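Local coordinates for protein B-agarase (Saccharophagus degradans, PDB 4BQ2) that acts as a family 50 exo-beta-agarase, hydrolysing beta-1,4 linkages in agarose from chain ends, at residues G439-V444 with P460-R465; A453-F458 with D580-V585; D489-F494 with R603-G608; G505-T510 with M573-Y578. One frame throughout, in Å; residues are numbered along the deposited sequence.

Interaction 1 (G439-V444 with P460-R465)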
loop_
_atom_site.group_PDB
_atom_site.type_symbol
_atom_site.label_atom_id
_atom_site.label_comp_id
_atom_site.label_asym_id
_atom_site.label_seq_id
_atom_site.Cartn_x
_atom_site.Cartn_y
_atom_site.Cartn_z
ATOM N N GLY A 439 12.910 17.157 6.698
ATOM C CA GLY A 439 13.547 18.397 7.147
ATOM C C GLY A 439 13.382 19.525 6.147
ATOM O O GLY A 439 12.617 19.410 5.204
ATOM N N ASP A 440 14.102 20.617 6.355
ATOM C CA ASP A 440 13.927 21.798 5.515
ATOM C C ASP A 440 14.879 21.866 4.337
ATOM O O ASP A 440 15.003 22.944 3.744
ATOM C CB ASP A 440 14.123 23.069 6.357
ATOM C CG ASP A 440 13.097 23.203 7.431
ATOM O OD1 ASP A 440 11.921 22.878 7.139
ATOM O OD2 ASP A 440 13.471 23.619 8.558
ATOM N N PHE A 441 15.577 20.764 4.041
ATOM C CA PHE A 441 16.556 20.702 2.951
ATOM C C PHE A 441 15.879 21.048 1.633
ATOM O O PHE A 441 14.660 21.011 1.525
ATOM C CB PHE A 441 17.269 19.335 2.872
ATOM C CG PHE A 441 16.337 18.134 3.051
ATOM C CD1 PHE A 441 15.431 17.754 2.040
ATOM C CD2 PHE A 441 16.353 17.402 4.238
ATOM C CE1 PHE A 441 14.589 16.664 2.219
ATOM C CE2 PHE A 441 15.503 16.317 4.427
ATOM C CZ PHE A 441 14.622 15.937 3.418
ATOM N N LYS A 442 16.676 21.394 0.631
ATOM C CA LYS A 442 16.124 21.721 -0.684
ATOM C C LYS A 442 15.516 20.460 -1.285
ATOM O O LYS A 442 15.884 19.347 -0.881
ATOM C CB LYS A 442 17.220 22.276 -1.583
ATOM C CG LYS A 442 17.657 23.711 -1.244
ATOM C CD LYS A 442 18.945 24.011 -1.997
ATOM C CE LYS A 442 19.688 25.240 -1.493
ATOM N NZ LYS A 442 18.952 26.496 -1.777
ATOM N N THR A 443 14.583 20.645 -2.224
ATOM C CA THR A 443 13.853 19.544 -2.888
ATOM C C THR A 443 14.050 19.482 -4.417
ATOM O O THR A 443 14.514 20.444 -5.043
ATOM C CB THR A 443 12.320 19.583 -2.575
ATOM O OG1 THR A 443 11.732 20.793 -3.092
ATOM C CG2 THR A 443 12.087 19.494 -1.036
ATOM N N VAL A 444 13.689 18.336 -5.004
ATOM C CA VAL A 444 13.530 18.182 -6.461
ATOM C C VAL A 444 12.177 17.477 -6.667
ATOM O O VAL A 444 11.500 17.105 -5.687
ATOM C CB VAL A 444 14.697 17.359 -7.081
ATOM C CG1 VAL A 444 16.040 18.059 -6.870
ATOM C CG2 VAL A 444 14.737 15.955 -6.494
ATOM N N PRO A 460 23.896 19.900 1.197
ATOM C CA PRO A 460 24.536 19.414 2.443
ATOM C C PRO A 460 23.544 19.190 3.610
ATOM O O PRO A 460 23.725 18.266 4.401
ATOM C CB PRO A 460 25.557 20.523 2.765
ATOM C CG PRO A 460 25.943 21.048 1.383
ATOM C CD PRO A 460 24.644 21.044 0.602
ATOM N N GLU A 461 22.489 19.997 3.674
ATOM C CA GLU A 461 21.423 19.834 4.663
ATOM C C GLU A 461 20.664 18.517 4.556
ATOM O O GLU A 461 20.165 18.024 5.589
ATOM C CB GLU A 461 20.441 21.012 4.641
ATOM C CG GLU A 461 19.370 20.984 5.741
ATOM C CD GLU A 461 19.938 21.190 7.149
ATOM O OE1 GLU A 461 21.151 21.526 7.281
ATOM O OE2 GLU A 461 19.168 21.018 8.129
ATOM N N PHE A 462 20.551 17.940 3.347
ATOM C CA PHE A 462 20.009 16.588 3.271
ATOM C C PHE A 462 20.863 15.610 4.117
ATOM O O PHE A 462 20.334 14.842 4.937
ATOM C CB PHE A 462 19.831 16.078 1.823
ATOM C CG PHE A 462 19.339 14.637 1.762
ATOM C CD1 PHE A 462 18.029 14.313 2.124
ATOM C CD2 PHE A 462 20.205 13.603 1.408
ATOM C CE1 PHE A 462 17.582 12.995 2.101
ATOM C CE2 PHE A 462 19.755 12.273 1.376
ATOM C CZ PHE A 462 18.452 11.975 1.731
ATOM N N LYS A 463 22.182 15.652 3.942
ATOM C CA LYS A 463 23.056 14.796 4.742
ATOM C C LYS A 463 22.960 15.098 6.244
ATOM O O LYS A 463 22.949 14.179 7.091
ATOM C CB LYS A 463 24.516 14.922 4.271
ATOM C CG LYS A 463 25.506 14.150 5.152
ATOM C CD LYS A 463 26.875 14.035 4.474
ATOM C CE LYS A 463 27.926 13.470 5.411
ATOM N NZ LYS A 463 29.227 13.280 4.693
ATOM N N VAL A 464 22.898 16.385 6.589
ATOM C CA VAL A 464 22.665 16.778 7.996
ATOM C C VAL A 464 21.432 16.043 8.578
ATOM O O VAL A 464 21.477 15.469 9.674
ATOM C CB VAL A 464 22.536 18.331 8.135
ATOM C CG1 VAL A 464 22.179 18.758 9.569
ATOM C CG2 VAL A 464 23.833 19.001 7.697
ATOM N N ARG A 465 20.341 16.037 7.826
ATOM C CA ARG A 465 19.112 15.476 8.312
ATOM C C ARG A 465 19.170 13.946 8.312
ATOM O O ARG A 465 18.615 13.312 9.230
ATOM C CB ARG A 465 17.922 16.036 7.499
ATOM C CG ARG A 465 17.590 17.510 7.799
ATOM C CD ARG A 465 17.390 17.743 9.303
ATOM N NE ARG A 465 16.200 17.023 9.748
ATOM C CZ ARG A 465 15.790 16.905 11.010
ATOM N NH1 ARG A 465 16.479 17.438 12.019
ATOM N NH2 ARG A 465 14.667 16.238 11.259
HETATM O O HOH W 1 16.011 20.625 8.036
#
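Phe441 lies against the first turn of helix 460-477, and the way its ring is enclosed illustrates how a long loop is fixed to the helix that follows it. Residues 439-444 belong to the excursion between strand 431-435 and that helix, a strand-to-helix connection of the kind expected in the (beta/alpha)8 barrel of clan GH-A hydrolases. In sequence order along the helix, Glu461 comes first. Its CG rests 3.9 Å from Phe441 CB, and a bend at chi2 (68°) turns the carboxylate toward the loop backbone. There OE2 accepts a hydrogen bond from a water, which in turn accepts from Asp440 N at a short 2.5 Å. Phe462 follows, its backbone N 3.6 Å from Phe441 CB. Its ring makes an edge-to-face (T-shaped) pair with Phe441: the centroids are 5.3 Å apart, the planes stand at 84°, and CD1 of Phe462 sits over the centre of the Phe441 face. The opposite face of Phe441 is met by the carbonyl oxygen of Gly439, so the ring is held between the helix and its own loop. The edge of that ring is taken up one turn further on by Arg465, whose CG lies 3.8 Å from Phe441 CD2, near the ring plane. Because the arginine chain bends at both chi2 and chi3, its guanidinium doubles back toward the start of the loop, where NE donates to the carbonyl of Ile438 and stands 4.0 Å from Gly439 CA.

Interaction 2 (A453-F458 with D580-V585)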
loop_
_atom_site.group_PDB
_atom_site.type_symbol
_atom_site.label_atom_id
_atom_site.label_comp_id
_atom_site.label_asym_id
_atom_site.label_seq_id
_atom_site.Cartn_x
_atom_site.Cartn_y
_atom_site.Cartn_z
ATOM N N ALA A 453 7.389 15.653 -1.848
ATOM C CA ALA A 453 8.456 16.057 -2.765
ATOM C C ALA A 453 9.739 15.256 -2.502
ATOM O O ALA A 453 9.975 14.782 -1.377
ATOM C CB ALA A 453 8.739 17.547 -2.613
ATOM N N MET A 454 10.575 15.152 -3.527
ATOM C CA MET A 454 11.831 14.391 -3.440
ATOM C C MET A 454 12.961 15.269 -2.899
ATOM O O MET A 454 12.983 16.493 -3.147
ATOM C CB MET A 454 12.168 13.812 -4.815
ATOM C CG MET A 454 11.228 12.693 -5.221
ATOM S SD MET A 454 11.389 11.223 -4.158
ATOM C CE MET A 454 12.915 10.534 -4.817
ATOM N N PRO A 455 13.897 14.662 -2.139
ATOM C CA PRO A 455 14.944 15.439 -1.532
ATOM C C PRO A 455 16.018 15.831 -2.533
ATOM O O PRO A 455 16.305 15.067 -3.453
ATOM C CB PRO A 455 15.547 14.463 -0.491
ATOM C CG PRO A 455 15.311 13.097 -1.089
ATOM C CD PRO A 455 13.944 13.242 -1.726
ATOM N N ASP A 456 16.602 17.006 -2.350
ATOM C CA ASP A 456 17.824 17.341 -3.098
ATOM C C ASP A 456 18.994 16.752 -2.347
ATOM O O ASP A 456 19.487 17.341 -1.397
ATOM C CB ASP A 456 18.037 18.855 -3.267
ATOM C CG ASP A 456 19.172 19.154 -4.236
ATOM O OD1 ASP A 456 20.143 18.361 -4.231
ATOM O OD2 ASP A 456 19.087 20.132 -5.029
ATOM N N VAL A 457 19.422 15.576 -2.785
ATOM C CA VAL A 457 20.378 14.765 -2.062
ATOM C C VAL A 457 21.791 15.306 -2.176
ATOM O O VAL A 457 22.699 14.779 -1.540
ATOM C CB VAL A 457 20.325 13.310 -2.558
ATOM C CG1 VAL A 457 18.969 12.704 -2.214
ATOM C CG2 VAL A 457 20.553 13.238 -4.086
ATOM N N PHE A 458 21.979 16.331 -3.017
ATOM C CA PHE A 458 23.275 17.019 -3.111
ATOM C C PHE A 458 23.368 18.255 -2.191
ATOM O O PHE A 458 24.446 18.823 -2.005
ATOM C CB PHE A 458 23.562 17.387 -4.583
ATOM C CG PHE A 458 23.934 16.200 -5.438
ATOM C CD1 PHE A 458 25.262 15.759 -5.501
ATOM C CD2 PHE A 458 22.984 15.534 -6.174
ATOM C CE1 PHE A 458 25.616 14.657 -6.285
ATOM C CE2 PHE A 458 23.330 14.440 -6.943
ATOM C CZ PHE A 458 24.645 14.005 -7.000
ATOM N N ASP A 580 22.307 7.172 -6.861
ATOM C CA ASP A 580 23.583 6.882 -6.183
ATOM C C ASP A 580 23.862 7.804 -4.991
ATOM O O ASP A 580 24.263 7.337 -3.917
ATOM C CB ASP A 580 24.752 7.012 -7.153
ATOM C CG ASP A 580 24.920 5.803 -8.061
ATOM O OD1 ASP A 580 24.350 4.714 -7.800
ATOM O OD2 ASP A 580 25.654 5.945 -9.065
ATOM N N GLN A 581 23.617 9.101 -5.179
ATOM C CA GLN A 581 23.855 10.080 -4.125
ATOM C C GLN A 581 22.877 9.923 -2.959
ATOM O O GLN A 581 23.283 10.078 -1.774
ATOM C CB GLN A 581 23.844 11.510 -4.704
ATOM C CG GLN A 581 24.028 12.621 -3.681
ATOM C CD GLN A 581 25.417 12.696 -3.031
ATOM O OE1 GLN A 581 26.384 12.059 -3.474
ATOM N NE2 GLN A 581 25.519 13.499 -1.975
ATOM N N TYR A 582 21.600 9.636 -3.282
ATOM C CA TYR A 582 20.602 9.364 -2.247
ATOM C C TYR A 582 21.090 8.199 -1.358
ATOM O O TYR A 582 21.196 8.338 -0.117
ATOM C CB TYR A 582 19.215 9.032 -2.847
ATOM C CG TYR A 582 18.251 8.565 -1.770
ATOM C CD1 TYR A 582 17.540 9.485 -0.982
ATOM C CD2 TYR A 582 18.090 7.207 -1.498
ATOM C CE1 TYR A 582 16.679 9.043 0.026
ATOM C CE2 TYR A 582 17.265 6.767 -0.479
ATOM C CZ TYR A 582 16.565 7.686 0.277
ATOM O OH TYR A 582 15.745 7.209 1.264
ATOM N N PHE A 583 21.408 7.063 -1.994
ATOM C CA PHE A 583 21.786 5.846 -1.251
ATOM C C PHE A 583 23.139 5.919 -0.575
ATOM O O PHE A 583 23.295 5.374 0.521
ATOM C CB PHE A 583 21.664 4.581 -2.119
ATOM C CG PHE A 583 20.252 4.190 -2.393
ATOM C CD1 PHE A 583 19.455 3.699 -1.361
ATOM C CD2 PHE A 583 19.678 4.375 -3.662
ATOM C CE1 PHE A 583 18.121 3.396 -1.581
ATOM C CE2 PHE A 583 18.335 4.039 -3.896
ATOM C CZ PHE A 583 17.566 3.538 -2.853
ATOM N N LYS A 584 24.075 6.643 -1.195
ATOM C CA LYS A 584 25.391 6.946 -0.610
ATOM C C LYS A 584 25.221 7.684 0.710
ATOM O O LYS A 584 25.767 7.270 1.754
ATOM C CB LYS A 584 26.279 7.759 -1.562
ATOM C CG LYS A 584 27.734 7.893 -1.078
ATOM C CD LYS A 584 28.590 8.732 -2.022
ATOM C CE LYS A 584 29.977 8.986 -1.448
ATOM N NZ LYS A 584 30.598 10.242 -2.000
ATOM N N VAL A 585 24.440 8.754 0.687
ATOM C CA VAL A 585 24.256 9.570 1.892
ATOM C C VAL A 585 23.518 8.798 2.982
ATOM O O VAL A 585 23.924 8.833 4.153
ATOM C CB VAL A 585 23.529 10.897 1.590
ATOM C CG1 VAL A 585 23.074 11.586 2.869
ATOM C CG2 VAL A 585 24.447 11.815 0.829
#
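Gln581 and Phe458 meet as two nearly parallel flat groups, the amide plane turned only 14° from the ring. The aliphatic part of the glutamine does most of the covering: CG stands over the centre of the Phe458 face, 3.6 Å from the ring centroid, a CH-pi contact, while CB comes to 3.5 Å from Phe458 CZ. The glutamine chain leaves the helix opposite the backbone N (chi1 178°) and then folds at chi2, which brings the amide round to the loop backbone, where NE2 donates to Val457 O over 3.1 Å. That bond is fairly straight, 161° at the hydrogen. The oxygen lies in the amide plane, though the donor comes in tilted from the carbonyl plane; bond and stacking together would limit rotation of the amide. Val457 runs past Gln581 in the opposite direction, with its CG2 3.6 Å from Gln581 CG. Its other branch, CG1, turns to Tyr582 and meets the ring edge at CD1, 3.7 Å away; the two side chains stand about perpendicular. Pro455 CG adds a looser apolar touch on the same ring atom, at 4.2 Å. The hydroxyl of Tyr582 has its partner beyond this contact, in Asp489. The loop itself is shaped by Asp456, whose OD1 accepts from Phe458 N at 3.0 Å. An Asx turn thus presents Val457 and Phe458 to helix 565-593. Such packing is consistent with a (beta/alpha)8 barrel, where a loop after one strand rests on an outer helix near the end of the neighbouring strand.

Interaction 3 (D489-F494 with R603-G608)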
loop_
_atom_site.group_PDB
_atom_site.type_symbol
_atom_site.label_atom_id
_atom_site.label_comp_id
_atom_site.label_asym_id
_atom_site.label_seq_id
_atom_site.Cartn_x
_atom_site.Cartn_y
_atom_site.Cartn_z
ATOM N N ASP A 489 13.085 5.632 4.979
ATOM C CA ASP A 489 12.129 6.188 3.985
ATOM C C ASP A 489 11.235 5.091 3.409
ATOM O O ASP A 489 11.323 3.968 3.828
ATOM C CB ASP A 489 12.848 6.982 2.877
ATOM C CG ASP A 489 13.375 8.326 3.363
ATOM O OD1 ASP A 489 12.877 8.857 4.405
ATOM O OD2 ASP A 489 14.308 8.858 2.696
ATOM N N ASN A 490 10.341 5.421 2.464
ATOM C CA ASN A 490 9.374 4.464 1.995
ATOM C C ASN A 490 8.683 5.004 0.751
ATOM O O ASN A 490 8.210 6.163 0.776
ATOM C CB ASN A 490 8.320 4.249 3.099
ATOM C CG ASN A 490 7.197 3.336 2.670
ATOM O OD1 ASN A 490 7.420 2.143 2.504
ATOM N ND2 ASN A 490 5.962 3.871 2.558
ATOM N N GLU A 491 8.634 4.195 -0.322
ATOM C CA GLU A 491 7.829 4.532 -1.513
ATOM C C GLU A 491 8.053 5.973 -2.006
ATOM O O GLU A 491 7.114 6.741 -2.255
ATOM C CB GLU A 491 6.342 4.270 -1.217
ATOM C CG GLU A 491 6.064 2.808 -0.876
ATOM C CD GLU A 491 4.582 2.483 -0.793
ATOM O OE1 GLU A 491 3.757 3.410 -0.933
ATOM O OE2 GLU A 491 4.247 1.286 -0.599
ATOM N N LYS A 492 9.323 6.330 -2.173
ATOM C CA LYS A 492 9.682 7.631 -2.705
ATOM C C LYS A 492 9.351 7.652 -4.186
ATOM O O LYS A 492 9.442 6.635 -4.869
ATOM C CB LYS A 492 11.180 7.912 -2.462
ATOM C CG LYS A 492 11.578 7.820 -0.973
ATOM C CD LYS A 492 12.954 8.466 -0.704
ATOM C CE LYS A 492 12.807 9.988 -0.660
ATOM N NZ LYS A 492 12.019 10.496 0.521
ATOM N N SER A 493 8.941 8.813 -4.677
ATOM C CA SER A 493 8.623 8.959 -6.103
ATOM C C SER A 493 9.882 9.143 -6.956
ATOM O O SER A 493 10.195 10.265 -7.390
ATOM C CB SER A 493 7.648 10.127 -6.300
ATOM O OG SER A 493 6.368 9.804 -5.732
ATOM N N PHE A 494 10.580 8.037 -7.222
ATOM C CA PHE A 494 11.809 8.067 -8.007
ATOM C C PHE A 494 11.513 8.105 -9.514
ATOM O O PHE A 494 12.416 8.326 -10.323
ATOM C CB PHE A 494 12.674 6.833 -7.714
ATOM C CG PHE A 494 13.548 6.976 -6.523
ATOM C CD1 PHE A 494 14.695 7.759 -6.567
ATOM C CD2 PHE A 494 13.253 6.274 -5.346
ATOM C CE1 PHE A 494 15.523 7.862 -5.451
ATOM C CE2 PHE A 494 14.068 6.379 -4.235
ATOM C CZ PHE A 494 15.203 7.165 -4.278
ATOM N N ARG A 603 12.357 0.679 0.216
ATOM C CA ARG A 603 11.031 0.084 -0.021
ATOM C C ARG A 603 10.380 0.562 -1.332
ATOM O O ARG A 603 9.461 1.422 -1.337
ATOM C CB ARG A 603 10.120 0.329 1.212
ATOM C CG ARG A 603 10.862 0.007 2.520
ATOM C CD ARG A 603 10.147 0.576 3.764
ATOM N NE ARG A 603 8.792 0.036 3.934
ATOM C CZ ARG A 603 8.513 -1.181 4.435
ATOM N NH1 ARG A 603 9.484 -2.019 4.829
ATOM N NH2 ARG A 603 7.247 -1.553 4.574
ATOM N N PHE A 604 10.822 -0.032 -2.432
ATOM C CA PHE A 604 10.368 0.396 -3.772
ATOM C C PHE A 604 8.997 -0.189 -4.081
ATOM O O PHE A 604 8.803 -1.416 -4.011
ATOM C CB PHE A 604 11.322 -0.138 -4.857
ATOM C CG PHE A 604 12.731 0.365 -4.765
ATOM C CD1 PHE A 604 13.005 1.728 -4.702
ATOM C CD2 PHE A 604 13.798 -0.533 -4.820
ATOM C CE1 PHE A 604 14.312 2.189 -4.669
ATOM C CE2 PHE A 604 15.106 -0.083 -4.789
ATOM C CZ PHE A 604 15.363 1.286 -4.731
ATOM N N PRO A 605 8.033 0.665 -4.449
ATOM C CA PRO A 605 6.756 0.144 -4.949
ATOM C C PRO A 605 6.846 -0.130 -6.444
ATOM O O PRO A 605 7.844 0.257 -7.094
ATOM C CB PRO A 605 5.789 1.304 -4.705
ATOM C CG PRO A 605 6.642 2.544 -4.772
ATOM C CD PRO A 605 8.101 2.137 -4.507
ATOM N N ASP A 606 5.823 -0.759 -7.010
ATOM C CA ASP A 606 5.832 -0.999 -8.458
ATOM C C ASP A 606 5.796 0.266 -9.321
ATOM O O ASP A 606 6.254 0.270 -10.449
ATOM C CB ASP A 606 4.781 -2.035 -8.850
ATOM C CG ASP A 606 3.372 -1.513 -8.791
ATOM O OD1 ASP A 606 3.081 -0.501 -8.116
ATOM O OD2 ASP A 606 2.530 -2.141 -9.454
ATOM N N TRP A 607 5.294 1.358 -8.766
ATOM C CA TRP A 607 5.249 2.630 -9.488
ATOM C C TRP A 607 6.473 3.496 -9.216
ATOM O O TRP A 607 6.525 4.679 -9.585
ATOM C CB TRP A 607 3.919 3.367 -9.171
ATOM C CG TRP A 607 3.575 3.418 -7.687
ATOM C CD1 TRP A 607 2.779 2.546 -7.002
ATOM C CD2 TRP A 607 4.028 4.398 -6.724
ATOM N NE1 TRP A 607 2.708 2.918 -5.681
ATOM C CE2 TRP A 607 3.458 4.049 -5.482
ATOM C CE3 TRP A 607 4.855 5.530 -6.799
ATOM C CZ2 TRP A 607 3.686 4.791 -4.301
ATOM C CZ3 TRP A 607 5.089 6.292 -5.610
ATOM C CH2 TRP A 607 4.493 5.901 -4.376
ATOM N N GLY A 608 7.476 2.928 -8.553
ATOM C CA GLY A 608 8.636 3.710 -8.220
ATOM C C GLY A 608 9.916 2.904 -8.205
ATOM O O GLY A 608 10.742 3.060 -7.295
HETATM O O HOH W 2 10.519 4.128 -4.650
#
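The Trp607 indole carries Pro605 CG over one face and brings its six-membered ring against loop 489-494, with Ser493 OG at the edge, 3.7 Å from Trp607 CZ3; the hydroxyl is itself hydrogen-bonded to Phe450 N. Beside it, Trp607 CZ2 comes to 3.6 Å from Glu491 OE1, with carboxylate and indole planes nearly perpendicular at 83°. Phe494 and Phe604 both direct a ring edge at one water, which donates to Lys492 O at 2.7 Å and to Gly608 O at 2.9 Å, tying the two loops together. At the other end, the edge of the Arg603 guanidinium faces Asn490: NE donates to OD1 over 2.9 Å, nearly within the guanidinium plane though tilted from the amide's own. Next to this, Glu491 N donates to Arg603 O, 3.1 Å away. The Glu491 carboxylate is also gripped by Trp451 NE1 and Asn627 ND2, and a glycerol, probably from the crystallisation liquor, lies about 3 Å from the side chain at the nearest atoms, as can happen in a pocket. An Asn-Glu pair after a barrel strand recalls the one bearing the acid/base in clan GH-A, and Arg603, salt-bridged to Glu652, would link the pair to a second carboxylate in a probable active site.

Interaction 4 (G505-T510 with M573-Y578)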
loop_
_atom_site.group_PDB
_atom_site.type_symbol
_atom_site.label_atom_id
_atom_site.label_comp_id
_atom_site.label_asym_id
_atom_site.label_seq_id
_atom_site.Cartn_x
_atom_site.Cartn_y
_atom_site.Cartn_z
ATOM N N GLY A 505 11.186 11.403 -14.854
ATOM C CA GLY A 505 10.608 12.660 -14.380
ATOM C C GLY A 505 11.554 13.522 -13.565
ATOM O O GLY A 505 11.494 14.745 -13.653
ATOM N N ILE A 506 12.417 12.902 -12.749
ATOM C CA ILE A 506 13.379 13.691 -11.947
ATOM C C ILE A 506 14.412 14.400 -12.843
ATOM O O ILE A 506 14.622 15.596 -12.693
ATOM C CB ILE A 506 14.024 12.870 -10.793
ATOM C CG1 ILE A 506 12.946 12.496 -9.755
ATOM C CG2 ILE A 506 15.108 13.685 -10.088
ATOM C CD1 ILE A 506 13.445 11.527 -8.696
ATOM N N PRO A 507 15.059 13.660 -13.787
ATOM C CA PRO A 507 15.925 14.369 -14.738
ATOM C C PRO A 507 15.200 15.450 -15.537
ATOM O O PRO A 507 15.707 16.553 -15.647
ATOM C CB PRO A 507 16.414 13.253 -15.656
ATOM C CG PRO A 507 16.538 12.098 -14.726
ATOM C CD PRO A 507 15.301 12.200 -13.837
ATOM N N ILE A 508 14.009 15.149 -16.040
ATOM C CA ILE A 508 13.296 16.100 -16.885
ATOM C C ILE A 508 12.971 17.361 -16.092
ATOM O O ILE A 508 13.316 18.469 -16.506
ATOM C CB ILE A 508 12.047 15.429 -17.503
ATOM C CG1 ILE A 508 12.498 14.403 -18.548
ATOM C CG2 ILE A 508 11.026 16.437 -18.031
ATOM C CD1 ILE A 508 11.367 13.601 -19.159
ATOM N N HIS A 509 12.324 17.203 -14.935
ATOM C CA HIS A 509 11.979 18.363 -14.107
ATOM C C HIS A 509 13.207 19.167 -13.644
ATOM O O HIS A 509 13.186 20.404 -13.617
ATOM C CB HIS A 509 11.160 17.924 -12.887
ATOM C CG HIS A 509 10.576 19.068 -12.097
ATOM N ND1 HIS A 509 11.306 19.793 -11.175
ATOM C CD2 HIS A 509 9.320 19.585 -12.075
ATOM C CE1 HIS A 509 10.536 20.726 -10.642
ATOM N NE2 HIS A 509 9.327 20.621 -11.170
ATOM N N THR A 510 14.271 18.470 -13.252
ATOM C CA THR A 510 15.444 19.169 -12.736
ATOM C C THR A 510 16.212 19.897 -13.837
ATOM O O THR A 510 16.712 21.019 -13.615
ATOM C CB THR A 510 16.361 18.206 -11.981
ATOM O OG1 THR A 510 15.564 17.493 -11.023
ATOM C CG2 THR A 510 17.469 18.980 -11.250
ATOM N N MET A 573 21.625 8.427 -17.165
ATOM C CA MET A 573 22.834 8.811 -16.457
ATOM C C MET A 573 22.527 9.722 -15.240
ATOM O O MET A 573 23.105 9.541 -14.149
ATOM C CB MET A 573 23.814 9.515 -17.429
ATOM C CG MET A 573 24.943 10.267 -16.733
ATOM S SD MET A 573 26.094 11.026 -17.895
ATOM C CE MET A 573 25.240 12.574 -18.177
ATOM N N LEU A 574 21.648 10.699 -15.446
ATOM C CA LEU A 574 21.273 11.666 -14.399
ATOM C C LEU A 574 20.463 11.006 -13.263
ATOM O O LEU A 574 20.661 11.320 -12.068
ATOM C CB LEU A 574 20.478 12.835 -14.989
ATOM C CG LEU A 574 21.210 13.629 -16.085
ATOM C CD1 LEU A 574 20.359 14.778 -16.582
ATOM C CD2 LEU A 574 22.577 14.101 -15.634
ATOM N N LEU A 575 19.549 10.113 -13.644
ATOM C CA LEU A 575 18.777 9.355 -12.647
ATOM C C LEU A 575 19.710 8.478 -11.806
ATOM O O LEU A 575 19.557 8.417 -10.588
ATOM C CB LEU A 575 17.642 8.512 -13.281
ATOM C CG LEU A 575 16.622 7.895 -12.287
ATOM C CD1 LEU A 575 16.060 8.953 -11.322
ATOM C CD2 LEU A 575 15.493 7.164 -12.987
ATOM N N SER A 576 20.668 7.809 -12.455
ATOM C CA SER A 576 21.617 6.984 -11.758
ATOM C C SER A 576 22.379 7.803 -10.772
ATOM O O SER A 576 22.532 7.393 -9.628
ATOM C CB SER A 576 22.587 6.272 -12.715
ATOM O OG SER A 576 21.937 5.191 -13.363
ATOM N N ALA A 577 22.854 8.973 -11.197
ATOM C CA ALA A 577 23.668 9.790 -10.315
ATOM C C ALA A 577 22.874 10.312 -9.113
ATOM O O ALA A 577 23.382 10.322 -7.971
ATOM C CB ALA A 577 24.325 10.925 -11.094
ATOM N N TYR A 578 21.626 10.714 -9.361
ATOM C CA TYR A 578 20.715 11.144 -8.299
ATOM C C TYR A 578 20.499 10.007 -7.262
ATOM O O TYR A 578 20.686 10.199 -6.046
ATOM C CB TYR A 578 19.358 11.587 -8.895
ATOM C CG TYR A 578 18.327 11.947 -7.813
ATOM C CD1 TYR A 578 18.345 13.208 -7.190
ATOM C CD2 TYR A 578 17.381 11.019 -7.380
ATOM C CE1 TYR A 578 17.428 13.534 -6.173
ATOM C CE2 TYR A 578 16.457 11.347 -6.375
ATOM C CZ TYR A 578 16.495 12.598 -5.764
ATOM O OH TYR A 578 15.568 12.947 -4.765
#
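The segments 505-510 and 573-578 of two helices cross almost at right angles, their local axes 8.9 Å apart at 101°, and come nearest at Pro507 and Leu574, whose CA atoms are 6.0 Å apart. Pro507 CG settles between two consecutive residues of the longer helix, 4.0 Å from Leu574 CB and 3.8 Å from the backbone N of Leu575. Leu575, with CG anti to its amide nitrogen (chi1 -169°), swings CD1 toward the shorter helix, where Pro507 CD lies 4.2 Å from Leu575 CD1 and Ile506 CB slightly farther. Within the (beta/alpha)8 barrel expected for this clan, the contact sets a short helix of the segment after strand 483-488 across the long helix that leads to strand 598-599; helix 519-532 packs beside both, with Phe524 touching Thr510 and Leu574. Ile506 uses two branches on Tyr578: CG2 lies over the ring face, 4.3 Å from the centroid and 8° off the normal, while CD1 reaches CE2 at 3.8 Å. The tyrosine ring is tied down at its far end, its OH hydrogen-bonded to Pro455 O. Inside the shorter helix, Ile506 O is bonded twice, by Thr510 N and by Thr510 OG1 at 2.7 Å, the donors arriving from opposite faces of the carbonyl plane.

Interaction 3 stands apart, its centre about 10 Å from the centre of the chain; the centres of the other three lie 23 to 26 Å away. Interactions 3 and 4 are buried, 1 and 2 only partly. Chemistry follows place: the central loops combine two direct hydrogen bonds and a shared water with packing round Trp607, interaction 4 is wholly apolar between its helices, and 1 and 2 mix aromatic packing with single polar or water links. Interactions 2 and 4 share helix 565-593, whereas 1 and 2 meet in the small antiparallel sheet of strands 443-444 and 454-455. Only 1 and 3 do not touch; Tyr582 OH to Asp489 OD2, 2.6 Å, ties 2 to 3.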